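Local atomic coordinates of blue-light-activated histidine kinase 2 (Erythrobacter litoralis HTCC2594, PDB entry 4R38), a protein that senses blue light through a flavin-binding LOV domain, the part modelled here, and acts as a histidine kinase involved in light-enhanced bacterial virulence. Residues 49-54 against 94-99. Numbering follows the deposited sequence.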
loop_
_atom_site.group_PDB
_atom_site.type_symbol
_atom_site.label_atom_id
_atom_site.label_comp_id
_atom_site.label_asym_id
_atom_site.label_seq_id
_atom_site.Cartn_x
_atom_site.Cartn_y
_atom_site.Cartn_z
ATOM N N THR A 49 -4.782 -8.931 -4.869
ATOM C CA THR A 49 -3.826 -8.493 -5.885
ATOM C C THR A 49 -3.357 -9.593 -6.827
ATOM O O THR A 49 -2.862 -9.292 -7.914
ATOM C CB THR A 49 -2.562 -7.894 -5.276
ATOM O OG1 THR A 49 -1.774 -8.926 -4.679
ATOM C CG2 THR A 49 -2.892 -6.787 -4.292
ATOM N N GLY A 50 -3.469 -10.852 -6.413
ATOM C CA GLY A 50 -2.964 -11.952 -7.222
ATOM C C GLY A 50 -1.466 -12.202 -7.092
ATOM O O GLY A 50 -0.943 -13.107 -7.739
ATOM N N TYR A 51 -0.790 -11.417 -6.247
ATOM C CA TYR A 51 0.636 -11.593 -5.953
ATOM C C TYR A 51 0.880 -12.422 -4.697
ATOM O O TYR A 51 0.246 -12.201 -3.669
ATOM C CB TYR A 51 1.307 -10.233 -5.749
ATOM C CG TYR A 51 1.447 -9.405 -7.003
ATOM C CD1 TYR A 51 2.552 -9.554 -7.839
ATOM C CD2 TYR A 51 0.486 -8.460 -7.351
ATOM C CE1 TYR A 51 2.687 -8.796 -8.982
ATOM C CE2 TYR A 51 0.627 -7.689 -8.504
ATOM C CZ TYR A 51 1.720 -7.872 -9.306
ATOM O OH TYR A 51 1.843 -7.102 -10.436
ATOM N N SER A 52 1.818 -13.360 -4.776
ATOM C CA SER A 52 2.205 -14.133 -3.617
ATOM C C SER A 52 2.995 -13.237 -2.685
ATOM O O SER A 52 3.621 -12.268 -3.127
ATOM C CB SER A 52 3.069 -15.325 -4.008
ATOM O OG SER A 52 4.367 -14.880 -4.368
ATOM N N ARG A 53 2.955 -13.560 -1.395
ATOM C CA ARG A 53 3.692 -12.802 -0.393
ATOM C C ARG A 53 5.194 -12.795 -0.698
ATOM O O ARG A 53 5.851 -11.768 -0.547
ATOM C CB ARG A 53 3.426 -13.372 1.000
ATOM C CG ARG A 53 4.196 -12.676 2.115
ATOM C CD ARG A 53 3.425 -12.717 3.455
ATOM N NE ARG A 53 3.512 -13.999 4.148
ATOM C CZ ARG A 53 2.819 -14.307 5.255
ATOM N NH1 ARG A 53 1.970 -13.434 5.799
ATOM N NH2 ARG A 53 2.963 -15.496 5.820
ATOM N N SER A 54 5.728 -13.937 -1.117
ATOM C CA SER A 54 7.146 -14.030 -1.473
ATOM C C SER A 54 7.524 -12.997 -2.525
ATOM O O SER A 54 8.592 -12.388 -2.462
ATOM C CB SER A 54 7.478 -15.410 -2.030
ATOM O OG SER A 54 7.103 -16.424 -1.126
ATOM N N TYR A 94 -3.496 -2.431 -10.487
ATOM C CA TYR A 94 -3.575 -3.518 -11.437
ATOM C C TYR A 94 -3.212 -4.802 -10.721
ATOM O O TYR A 94 -2.216 -4.860 -9.998
ATOM C CB TYR A 94 -2.579 -3.277 -12.583
ATOM C CG TYR A 94 -2.882 -2.038 -13.408
ATOM C CD1 TYR A 94 -3.599 -2.130 -14.588
ATOM C CD2 TYR A 94 -2.471 -0.773 -12.981
ATOM C CE1 TYR A 94 -3.879 -0.988 -15.368
ATOM C CE2 TYR A 94 -2.742 0.365 -13.731
ATOM C CZ TYR A 94 -3.452 0.250 -14.929
ATOM O OH TYR A 94 -3.730 1.370 -15.666
ATOM N N ARG A 95 -4.030 -5.838 -10.896
ATOM C CA ARG A 95 -3.687 -7.132 -10.350
ATOM C C ARG A 95 -2.552 -7.762 -11.152
ATOM O O ARG A 95 -2.111 -7.217 -12.180
ATOM C CB ARG A 95 -4.916 -8.059 -10.316
ATOM C CG ARG A 95 -6.151 -7.412 -9.685
ATOM C CD ARG A 95 -7.338 -8.402 -9.538
ATOM N NE ARG A 95 -8.622 -7.695 -9.581
ATOM C CZ ARG A 95 -9.212 -7.128 -8.527
ATOM N NH1 ARG A 95 -8.666 -7.179 -7.331
ATOM N NH2 ARG A 95 -10.353 -6.485 -8.681
ATOM N N ALA A 96 -2.058 -8.891 -10.669
ATOM C CA ALA A 96 -0.963 -9.591 -11.327
ATOM C C ALA A 96 -1.339 -10.043 -12.734
ATOM O O ALA A 96 -0.479 -10.135 -13.598
ATOM C CB ALA A 96 -0.537 -10.780 -10.492
ATOM N N ASP A 97 -2.620 -10.332 -12.957
ATOM C CA ASP A 97 -3.083 -10.733 -14.283
ATOM C C ASP A 97 -3.383 -9.511 -15.134
ATOM O O ASP A 97 -3.868 -9.632 -16.254
ATOM C CB ASP A 97 -4.318 -11.645 -14.199
ATOM C CG ASP A 97 -5.559 -10.941 -13.647
ATOM O OD1 ASP A 97 -5.575 -9.699 -13.522
ATOM O OD2 ASP A 97 -6.546 -11.649 -13.353
ATOM N N GLY A 98 -3.100 -8.331 -14.595
ATOM C CA GLY A 98 -3.260 -7.103 -15.346
ATOM C C GLY A 98 -4.622 -6.430 -15.270
ATOM O O GLY A 98 -4.800 -5.343 -15.820
ATOM N N GLU A 99 -5.577 -7.055 -14.600
ATOM C CA GLU A 99 -6.889 -6.445 -14.426
ATOM C C GLU A 99 -6.792 -5.176 -13.581
ATOM O O GLU A 99 -6.220 -5.169 -12.484
ATOM C CB GLU A 99 -7.862 -7.434 -13.779
ATOM C CG GLU A 99 -9.247 -6.854 -13.521
ATOM C CD GLU A 99 -10.256 -7.898 -13.045
ATOM O OE1 GLU A 99 -9.925 -8.685 -12.131
ATOM O OE2 GLU A 99 -11.383 -7.933 -13.595
HETATM O O HOH W 1 0.241 -4.949 -10.759
#
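Ala96 sets its methyl group squarely over one face of the Tyr51 ring, with CB 3.8 Å from the ring centroid and 10° off the ring normal, a CH-pi contact. The same methyl also touches the backbone of Gly50, whose O lies 3.6 Å from Ala96 CB. One direct hydrogen bond ties the two segments: Ala96 N donates to Thr49 O over 2.9 Å, in a nearly linear approach to the carbonyl (C=O...N 170°). Arg95 CB packs against that same carbonyl oxygen. At the far end of the tyrosine, a water in the ring plane accepts a hydrogen bond from Tyr51 OH (2.7 Å) and donates to Tyr94 O (2.6 Å).

With CG anti to the carbonyl carbon (chi1 -70°), the Tyr51 ring reaches the hairpin. Behind it, Thr49 OG1 accepts from Tyr51 N at 3.1 Å, an ST turn at the end of helix 43-49, and also bonds Phe45 O; Gly50, with positive phi, takes the chain out of that helix. Phe63 meets the tyrosine ring edge-to-face.

On the partner side, a type I turn from Arg95 to Gly98 joins strands 87-94 and 100-109 of the PAS-fold sheet. Asp97 OD1 accepts from Glu99 N in an Asx turn, and Arg95 NE forms a salt bridge with Glu99 OE1 at 3.0 Å. Arg95 NH1 bonds Met48 O, a second tie to helix 43-49, and forms a salt bridge with Asp126 in strand 119-128.

Thr49 has its side chain about 6 Å from the bound riboflavin, yet the contact itself is at the surface. Its direct hydrogen bond uses main-chain atoms alone, while side chains add the methyl-on-ring contact and the water link, so the Tyr51 ring is held at both its face and its hydroxyl.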